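Local coordinates for cellulose 1,4-beta-cellobiosidase (Thermobifida fusca, PDB 4JJJ), which probably hydrolyses cellulose to cellobiose, this chain being the family 48 glycoside hydrolase catalytic domain of a longer protein that also carries a carbohydrate-binding module, at residues Y326-A331 with M422-Q427; F362-Q367 with A437-D442. The protein carries 1 engineered substitution. All coordinates share one frame; numbering follows the deposited sequence. Where two conformers were deposited one is given.

Interaction 1: Y326-A331 with M422-Q427; sequences YQNVLA and MERVAQ
Arg424, on the helix 416-432, reaches over the N-cap of the helix 329-337 and holds the loop before it, in a buried contact within the (α/α)6 barrel beside the substrate path. Its NH1 donates to the backbone carbonyl of Gln327, with Gln327 O 2.9 Å from Arg424 NH1; the nitrogen stands above the carbonyl plane, and the bond is bent, at 143° about the hydrogen. The chain runs extended from CG to NE, and its methylene CD passes close to Asn328, with Asn328 CG 3.5 Å from Arg424 CD. The two side chains cross at about a right angle, yet amide and guanidinium planes lie only 18° apart. Asparagine suits this place because its short amide can cap the helix: with CG anti to its own N (chi1 -162°), Asn328 OD1 accepts from Ala331 N at 2.9 Å. Further along, the helices pack: Val329 CG2 rests 4.0 Å from Val425 CG2, and Leu330 CG lies 3.6 Å from Gln427 OE1, an oxygen already engaged by Trp235. Were Arg424 an alanine, Gln327 O would probably lose this donor and a gap would open beside the Asn328 amide. Tyr326, at the start of the loop, touches a bound glucose unit. Arg424 NH1 has a second acceptor in Gly325 O, so one guanidinium nitrogen holds two carbonyls of the loop, two residues apart, while the other terminal nitrogen, NH2, makes a weak hydrogen bond to Asn224, the engineered residue at the predicted nucleophile position. One buried cation thus joins the substrate-lining loop to the predicted catalytic position, and its charge would be likely to polarise the carbonyls of Gly325 and Gln327.

Interaction 2: F362-Q367 with A437-D442; sequences FLQWLQ and AEAILD. With CA (calcium ion), chain G.
Two helices of the (α/α)6 barrel, 348-365 and 435-450, meet here where the first gives way to a loop, and a calcium site lies on the second. Ile440 carries most of the packing. Its CG1 is anti to the carbonyl carbon (chi1 -65°), and the chain runs on to place CD1 4.0 Å from Leu363 CB, an aliphatic match for a buried leucine. The same branch slides past Gln364 in the opposite direction, with Ile440 CG1 3.7 Å from Gln364 OE1; a branched, wholly apolar residue can thus fill the space beside two amides without asking for a polar partner. Those amides do the polar work. Gln367, just beyond the helix, stretches out beyond CG and sends NE2 to the carbonyl of Ile440, with Gln367 NE2 3.1 Å from Ile440 O. This bond is nearly straight at 176°, lies in the carbonyl plane and uses a lone pair. NE2 also donates to Gly371 O, so the nitrogen has two backbone acceptors. The other end of the amide is fixed by Gln364, whose NE2 donates to Gln367 OE1 at 2.9 Å; glutamine suits both positions, since each amide can donate and accept at once. Bent at chi2 (58°), Gln364 also turns OE1 to a water that donates to it and, weakly, to Ala439 O, bridging the helices beside the methyl of Ala439, whose CB lies 4.0 Å from Gln364 OE1. On the helix 435-450, but apart from the packing with 362-367, Glu438 and Asp442, one turn apart, clasp the calcium ion, and three waters complete the ligands found. Asp442 uses both oxygens: OD2 binds the calcium ion at 2.2 Å, while OD1 accepts from Tyr512 and from a calcium-bound water whose oxygen lies 2.7 Å from Asp442 OD1.

How the interactions relate
From the N terminus, the chain first lays down 326-331 at the start of the helix 329-337, then 362-367 at the end of the helix that follows, 348-365. After the strands 376-378, 394-395 and 398-401 it returns in the helix 416-432, where 422-427 closes interaction 1, and in the next helix, 435-450, where 437-442 closes interaction 2. The two loops therefore cross, each helix of the earlier pair meeting its counterpart in the later one. The contacts also touch directly: Val425 packs on Ala437, and Ala426 on Leu441, joining the substrate-side loop to the helix bearing the calcium site.

Interaction 1: Y326-A331 with M422-Q427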
ATOM      1  N   TYR A 326       1.960   3.169  -6.800  1.00  4.24           N
ATOM      2  CA  TYR A 326       0.551   3.006  -6.409  1.00  4.29           C
ATOM      3  C   TYR A 326      -0.399   3.049  -7.583  1.00  4.67           C
ATOM      4  O   TYR A 326      -1.529   2.652  -7.498  1.00  5.26           O
ATOM      5  CB  TYR A 326       0.085   4.048  -5.372  1.00  4.31           C
ATOM      6  CG  TYR A 326       0.575   3.788  -3.965  1.00  4.32           C
ATOM      7  CD1 TYR A 326       1.793   3.234  -3.671  1.00  4.74           C
ATOM      8  CD2 TYR A 326      -0.220   4.275  -2.931  1.00  4.09           C
ATOM      9  CE1 TYR A 326       2.183   3.060  -2.363  1.00  4.82           C
ATOM     10  CE2 TYR A 326       0.131   4.076  -1.599  1.00  5.16           C
ATOM     11  CZ  TYR A 326       1.300   3.485  -1.326  1.00  4.89           C
ATOM     12  OH  TYR A 326       1.635   3.262  -0.007  1.00  6.73           O
ATOM     13  N   GLN A 327       0.037   3.663  -8.702  1.00  4.04           N
ATOM     14  CA  GLN A 327      -0.953   3.916  -9.731  1.00  4.38           C
ATOM     15  C   GLN A 327      -1.456   2.626 -10.343  1.00  4.69           C
ATOM     16  O   GLN A 327      -0.705   1.648 -10.399  1.00  4.36           O
ATOM     17  CB  GLN A 327      -0.422   4.854 -10.829  1.00  4.44           C
ATOM     18  CG  GLN A 327       0.269   6.138 -10.294  1.00  4.61           C
ATOM     19  CD  GLN A 327      -0.630   6.874  -9.282  1.00  4.90           C
ATOM     20  OE1 GLN A 327      -0.179   7.038  -8.089  1.00  6.68           O
ATOM     21  NE2 GLN A 327      -1.785   7.144  -9.584  1.00  4.45           N
ATOM     22  N   ASN A 328      -2.678   2.668 -10.834  1.00  4.70           N
ATOM     23  CA  ASN A 328      -3.278   1.445 -11.314  1.00  4.53           C
ATOM     24  C   ASN A 328      -4.140   1.769 -12.491  1.00  5.24           C
ATOM     25  O   ASN A 328      -5.350   1.972 -12.370  1.00  5.04           O
ATOM     26  CB  ASN A 328      -4.063   0.730 -10.214  1.00  4.71           C
ATOM     27  CG  ASN A 328      -4.319  -0.703 -10.542  1.00  4.88           C
ATOM     28  OD1 ASN A 328      -4.599  -1.049 -11.684  1.00  5.90           O
ATOM     29  ND2 ASN A 328      -4.179  -1.587  -9.540  1.00  4.98           N
ATOM     30  N   VAL A 329      -3.455   1.768 -13.632  1.00  5.14           N
ATOM     31  CA  VAL A 329      -4.146   2.187 -14.836  1.00  5.14           C
ATOM     32  C   VAL A 329      -5.173   1.121 -15.257  1.00  5.53           C
ATOM     33  O   VAL A 329      -6.123   1.439 -16.018  1.00  5.72           O
ATOM     34  CB  VAL A 329      -3.162   2.475 -15.937  1.00  4.93           C
ATOM     35  CG1 VAL A 329      -2.349   3.715 -15.538  1.00  4.89           C
ATOM     36  CG2 VAL A 329      -2.343   1.286 -16.396  1.00  5.17           C
ATOM     37  N   LEU A 330      -4.984  -0.113 -14.827  1.00  5.41           N
ATOM     38  CA  LEU A 330      -5.949  -1.177 -15.140  1.00  6.10           C
ATOM     39  C   LEU A 330      -7.199  -0.998 -14.332  1.00  5.23           C
ATOM     40  O   LEU A 330      -8.294  -1.007 -14.920  1.00  6.72           O
ATOM     41  CB  LEU A 330      -5.265  -2.555 -14.866  1.00  7.18           C
ATOM     42  CG  LEU A 330      -5.964  -3.847 -15.266  1.00  9.26           C
ATOM     43  CD1 LEU A 330      -7.303  -4.016 -14.542  1.00  9.22           C
ATOM     44  CD2 LEU A 330      -6.191  -3.916 -16.781  1.00 10.33           C
ATOM     45  N   ALA A 331      -7.101  -0.757 -13.056  1.00  5.58           N
ATOM     46  CA  ALA A 331      -8.250  -0.400 -12.233  1.00  5.30           C
ATOM     47  C   ALA A 331      -8.965   0.855 -12.774  1.00  5.71           C
ATOM     48  O   ALA A 331     -10.205   0.885 -12.749  1.00  5.35           O
ATOM     49  CB  ALA A 331      -7.871  -0.252 -10.796  1.00  5.68           C
ATOM     50  N   MET A 422       4.196  -1.438 -13.187  0.70  5.25           N
ATOM     51  CA  MET A 422       4.399  -1.822 -14.563  0.70  5.42           C
ATOM     52  C   MET A 422       3.542  -2.983 -14.950  0.70  5.40           C
ATOM     53  O   MET A 422       3.074  -3.029 -16.070  0.70  4.70           O
ATOM     54  CB  MET A 422       5.853  -2.067 -14.990  0.70  5.81           C
ATOM     55  CG  MET A 422       6.124  -1.827 -16.472  0.70  6.37           C
ATOM     56  SD  MET A 422       5.650  -0.223 -17.147  0.70  6.13           S
ATOM     57  CE  MET A 422       6.537   0.921 -16.091  0.70  6.75           C
ATOM     58  N   GLU A 423       3.367  -3.931 -14.030  1.00  5.11           N
ATOM     59  CA  GLU A 423       2.457  -5.103 -14.340  1.00  5.24           C
ATOM     60  C   GLU A 423       1.031  -4.627 -14.707  1.00  5.14           C
ATOM     61  O   GLU A 423       0.432  -5.171 -15.628  1.00  5.93           O
ATOM     62  CB  GLU A 423       2.351  -6.059 -13.179  1.00  6.36           C
ATOM     63  CG  GLU A 423       1.736  -7.395 -13.584  1.00  6.68           C
ATOM     64  CD  GLU A 423       1.537  -8.326 -12.435  1.00  7.65           C
ATOM     65  OE1 GLU A 423       2.513  -8.516 -11.677  1.00  8.97           O
ATOM     66  OE2 GLU A 423       0.434  -8.849 -12.365  1.00  9.19           O
ATOM     67  N   ARG A 424       0.590  -3.562 -14.051  1.00  5.02           N
ATOM     68  CA  ARG A 424      -0.743  -3.089 -14.305  1.00  5.11           C
ATOM     69  C   ARG A 424      -0.769  -2.383 -15.703  1.00  5.08           C
ATOM     70  O   ARG A 424      -1.736  -2.524 -16.445  1.00  4.90           O
ATOM     71  CB  ARG A 424      -1.172  -2.104 -13.242  1.00  4.65           C
ATOM     72  CG  ARG A 424      -1.209  -2.682 -11.805  1.00  4.50           C
ATOM     73  CD  ARG A 424      -0.965  -1.576 -10.812  1.00  4.85           C
ATOM     74  NE  ARG A 424      -0.857  -2.128  -9.482  1.00  5.11           N
ATOM     75  CZ  ARG A 424      -0.237  -1.565  -8.439  1.00  4.96           C
ATOM     76  NH1 ARG A 424       0.276  -0.398  -8.579  1.00  4.77           N
ATOM     77  NH2 ARG A 424      -0.086  -2.273  -7.293  1.00  5.74           N
ATOM     78  N   VAL A 425       0.321  -1.653 -16.001  1.00  5.58           N
ATOM     79  CA  VAL A 425       0.486  -1.034 -17.335  1.00  5.07           C
ATOM     80  C   VAL A 425       0.515  -2.122 -18.407  1.00  4.78           C
ATOM     81  O   VAL A 425      -0.113  -1.959 -19.464  1.00  4.98           O
ATOM     82  CB  VAL A 425       1.760  -0.146 -17.360  1.00  4.97           C
ATOM     83  CG1 VAL A 425       1.953   0.484 -18.741  1.00  5.50           C
ATOM     84  CG2 VAL A 425       1.630   0.924 -16.266  1.00  5.34           C
ATOM     85  N   ALA A 426       1.270  -3.215 -18.174  1.00  4.72           N
ATOM     86  CA  ALA A 426       1.309  -4.306 -19.100  1.00  4.92           C
ATOM     87  C   ALA A 426      -0.021  -4.969 -19.244  1.00  5.49           C
ATOM     88  O   ALA A 426      -0.366  -5.447 -20.370  1.00  4.96           O
ATOM     89  CB  ALA A 426       2.417  -5.288 -18.700  1.00  5.51           C
ATOM     90  N   GLN A 427      -0.750  -5.118 -18.137  1.00  5.68           N
ATOM     91  CA  GLN A 427      -2.060  -5.736 -18.218  1.00  6.17           C
ATOM     92  C   GLN A 427      -3.009  -4.849 -19.107  1.00  5.93           C
ATOM     93  O   GLN A 427      -3.722  -5.392 -19.945  1.00  6.77           O
ATOM     94  CB  GLN A 427      -2.706  -5.929 -16.894  1.00  6.87           C
ATOM     95  CG  GLN A 427      -2.145  -7.087 -16.063  1.00  7.11           C
ATOM     96  CD  GLN A 427      -3.021  -7.370 -14.835  1.00  7.73           C
ATOM     97  OE1 GLN A 427      -3.952  -6.691 -14.476  1.00  7.68           O
ATOM     98  NE2 GLN A 427      -2.626  -8.399 -14.167  1.00 12.52           N
TER

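Interaction 2: F362-Q367 with A437-D442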
ATOM      1  N   PHE A 362       1.119  11.005 -15.862  1.00  4.90           N
ATOM      2  CA  PHE A 362       2.031  11.014 -14.700  1.00  5.02           C
ATOM      3  C   PHE A 362       3.142   9.991 -14.806  1.00  4.87           C
ATOM      4  O   PHE A 362       4.308  10.312 -14.670  1.00  4.82           O
ATOM      5  CB  PHE A 362       1.185  10.713 -13.452  1.00  4.95           C
ATOM      6  CG  PHE A 362       1.869  10.687 -12.147  1.00  4.87           C
ATOM      7  CD1 PHE A 362       2.376  11.815 -11.564  1.00  4.55           C
ATOM      8  CD2 PHE A 362       1.803   9.532 -11.351  1.00  4.93           C
ATOM      9  CE1 PHE A 362       2.890  11.800 -10.278  1.00  5.12           C
ATOM     10  CE2 PHE A 362       2.327   9.549 -10.065  1.00  5.29           C
ATOM     11  CZ  PHE A 362       2.861  10.653  -9.516  1.00  4.68           C
ATOM     12  N   LEU A 363       2.797   8.735 -15.177  1.00  5.11           N
ATOM     13  CA  LEU A 363       3.759   7.718 -15.298  1.00  4.83           C
ATOM     14  C   LEU A 363       4.800   7.981 -16.417  1.00  4.75           C
ATOM     15  O   LEU A 363       5.964   7.706 -16.329  1.00  5.77           O
ATOM     16  CB  LEU A 363       3.040   6.407 -15.498  1.00  4.66           C
ATOM     17  CG  LEU A 363       2.207   5.859 -14.367  1.00  4.59           C
ATOM     18  CD1 LEU A 363       1.543   4.546 -14.762  1.00  5.06           C
ATOM     19  CD2 LEU A 363       3.029   5.681 -13.056  1.00  4.61           C
ATOM     20  N   GLN A 364       4.313   8.585 -17.504  1.00  4.56           N
ATOM     21  CA  GLN A 364       5.173   8.924 -18.634  1.00  5.31           C
ATOM     22  C   GLN A 364       6.096  10.111 -18.253  1.00  5.11           C
ATOM     23  O   GLN A 364       7.299  10.053 -18.575  1.00  5.24           O
ATOM     24  CB  GLN A 364       4.351   9.235 -19.870  1.00  5.43           C
ATOM     25  CG  GLN A 364       5.168   9.484 -21.097  1.00  6.18           C
ATOM     26  CD  GLN A 364       6.104   8.350 -21.538  1.00  6.37           C
ATOM     27  OE1 GLN A 364       5.774   7.556 -22.387  1.00  7.00           O
ATOM     28  NE2 GLN A 364       7.273   8.191 -20.925  1.00  6.16           N
ATOM     29  N   TRP A 365       5.554  11.089 -17.564  1.00  5.44           N
ATOM     30  CA  TRP A 365       6.308  12.238 -17.077  1.00  5.74           C
ATOM     31  C   TRP A 365       7.438  11.761 -16.186  1.00  5.27           C
ATOM     32  O   TRP A 365       8.560  12.315 -16.207  1.00  5.24           O
ATOM     33  CB  TRP A 365       5.402  13.166 -16.323  1.00  5.66           C
ATOM     34  CG  TRP A 365       6.107  14.266 -15.562  1.00  6.19           C
ATOM     35  CD1 TRP A 365       6.889  15.245 -16.073  1.00  7.06           C
ATOM     36  CD2 TRP A 365       6.070  14.471 -14.140  1.00  5.80           C
ATOM     37  NE1 TRP A 365       7.368  16.041 -15.063  1.00  6.60           N
ATOM     38  CE2 TRP A 365       6.842  15.633 -13.864  1.00  6.84           C
ATOM     39  CE3 TRP A 365       5.423  13.824 -13.094  1.00  6.38           C
ATOM     40  CZ2 TRP A 365       7.045  16.095 -12.591  1.00  6.77           C
ATOM     41  CZ3 TRP A 365       5.660  14.273 -11.795  1.00  5.80           C
ATOM     42  CH2 TRP A 365       6.408  15.409 -11.538  1.00  6.78           C
ATOM     43  N   LEU A 366       7.220  10.666 -15.424  1.00  4.98           N
ATOM     44  CA  LEU A 366       8.233  10.194 -14.465  1.00  4.69           C
ATOM     45  C   LEU A 366       9.243   9.266 -15.094  1.00  4.60           C
ATOM     46  O   LEU A 366      10.117   8.710 -14.365  1.00  5.09           O
ATOM     47  CB  LEU A 366       7.547   9.439 -13.306  1.00  4.38           C
ATOM     48  CG  LEU A 366       6.734  10.374 -12.397  1.00  4.55           C
ATOM     49  CD1 LEU A 366       5.755   9.648 -11.495  1.00  4.85           C
ATOM     50  CD2 LEU A 366       7.653  11.217 -11.532  1.00  5.24           C
ATOM     51  N   GLN A 367       9.128   8.933 -16.380  1.00  4.99           N
ATOM     52  CA  GLN A 367      10.013   7.970 -16.945  1.00  5.04           C
ATOM     53  C   GLN A 367      11.426   8.549 -17.205  1.00  5.13           C
ATOM     54  O   GLN A 367      11.623   9.474 -17.998  1.00  6.09           O
ATOM     55  CB  GLN A 367       9.445   7.330 -18.246  1.00  5.17           C
ATOM     56  CG  GLN A 367      10.292   6.204 -18.770  1.00  6.02           C
ATOM     57  CD  GLN A 367       9.530   5.289 -19.691  1.00  6.32           C
ATOM     58  OE1 GLN A 367       8.806   5.753 -20.584  1.00  6.02           O
ATOM     59  NE2 GLN A 367       9.637   4.027 -19.450  1.00  5.69           N
ATOM     60  N   ALA A 437       0.347   3.169 -22.835  1.00  6.27           N
ATOM     61  CA  ALA A 437       1.001   2.055 -22.086  1.00  5.65           C
ATOM     62  C   ALA A 437       2.153   1.444 -22.838  1.00  6.21           C
ATOM     63  O   ALA A 437       3.216   1.184 -22.297  1.00  6.09           O
ATOM     64  CB  ALA A 437      -0.008   1.027 -21.733  1.00  5.84           C
ATOM     65  N   GLU A 438       1.936   1.220 -24.140  1.00  6.32           N
ATOM     66  CA  GLU A 438       2.966   0.613 -24.998  1.00  7.10           C
ATOM     67  C   GLU A 438       4.259   1.465 -25.006  1.00  6.74           C
ATOM     68  O   GLU A 438       5.357   0.899 -24.850  1.00  7.49           O
ATOM     69  CB  GLU A 438       2.425   0.522 -26.415  1.00  9.32           C
ATOM     70  CG  GLU A 438       3.349  -0.187 -27.350  1.00 11.48           C
ATOM     71  CD  GLU A 438       2.826  -0.284 -28.767  1.00 18.37           C
ATOM     72  OE1 GLU A 438       1.901   0.335 -29.154  1.00 19.72           O
ATOM     73  OE2 GLU A 438       3.405  -1.050 -29.498  1.00 27.06           O
ATOM     74  N   ALA A 439       4.101   2.784 -25.081  1.00  6.66           N
ATOM     75  CA  ALA A 439       5.300   3.642 -25.111  1.00  7.17           C
ATOM     76  C   ALA A 439       6.071   3.544 -23.843  1.00  6.55           C
ATOM     77  O   ALA A 439       7.308   3.497 -23.892  1.00  7.94           O
ATOM     78  CB  ALA A 439       4.943   5.058 -25.410  1.00  7.28           C
ATOM     79  N   ILE A 440       5.382   3.543 -22.690  1.00  6.13           N
ATOM     80  CA  ILE A 440       6.105   3.350 -21.412  1.00  6.14           C
ATOM     81  C   ILE A 440       6.830   2.015 -21.373  1.00  6.20           C
ATOM     82  O   ILE A 440       8.055   1.908 -21.016  1.00  5.90           O
ATOM     83  CB  ILE A 440       5.094   3.495 -20.239  1.00  6.14           C
ATOM     84  CG1 ILE A 440       4.532   4.882 -20.152  1.00  6.57           C
ATOM     85  CG2 ILE A 440       5.822   3.183 -18.923  1.00  6.74           C
ATOM     86  CD1 ILE A 440       3.334   5.031 -19.246  1.00  6.18           C
ATOM     87  N   LEU A 441       6.109   0.944 -21.703  1.00  6.22           N
ATOM     88  CA  LEU A 441       6.657  -0.391 -21.682  1.00  5.75           C
ATOM     89  C   LEU A 441       7.839  -0.587 -22.631  1.00  6.04           C
ATOM     90  O   LEU A 441       8.854  -1.225 -22.287  1.00  5.91           O
ATOM     91  CB  LEU A 441       5.542  -1.335 -22.076  1.00  5.70           C
ATOM     92  CG  LEU A 441       4.490  -1.519 -21.013  1.00  6.28           C
ATOM     93  CD1 LEU A 441       3.193  -2.072 -21.607  1.00  6.15           C
ATOM     94  CD2 LEU A 441       4.984  -2.483 -19.944  1.00  6.68           C
ATOM     95  N   ASP A 442       7.773   0.033 -23.846  1.00  6.53           N
ATOM     96  CA  ASP A 442       8.845  -0.181 -24.795  1.00  7.85           C
ATOM     97  C   ASP A 442      10.167   0.375 -24.276  1.00  8.22           C
ATOM     98  O   ASP A 442      11.221  -0.124 -24.727  1.00  8.47           O
ATOM     99  CB  ASP A 442       8.449   0.454 -26.151  1.00  9.48           C
ATOM    100  CG  ASP A 442       7.438  -0.399 -26.961  1.00 10.22           C
ATOM    101  OD1 ASP A 442       7.133  -1.550 -26.696  1.00 11.60           O
ATOM    102  OD2 ASP A 442       6.953   0.243 -27.945  1.00 12.37           O
TER
HETATM  103 CA    CA G 706       6.031  -0.933 -29.616  1.00 31.01          CA
HETATM  104  O   HOH W   1       7.697   6.739 -24.128  1.00 27.50           O
HETATM  105  O   HOH W   2       5.465  -2.911 -28.346  1.00 19.35           O
HETATM  106  O   HOH W   3       6.214  -3.119 -30.512  1.00 17.81           O
HETATM  107  O   HOH W   4       6.650  -0.481 -31.689  0.50 32.30           O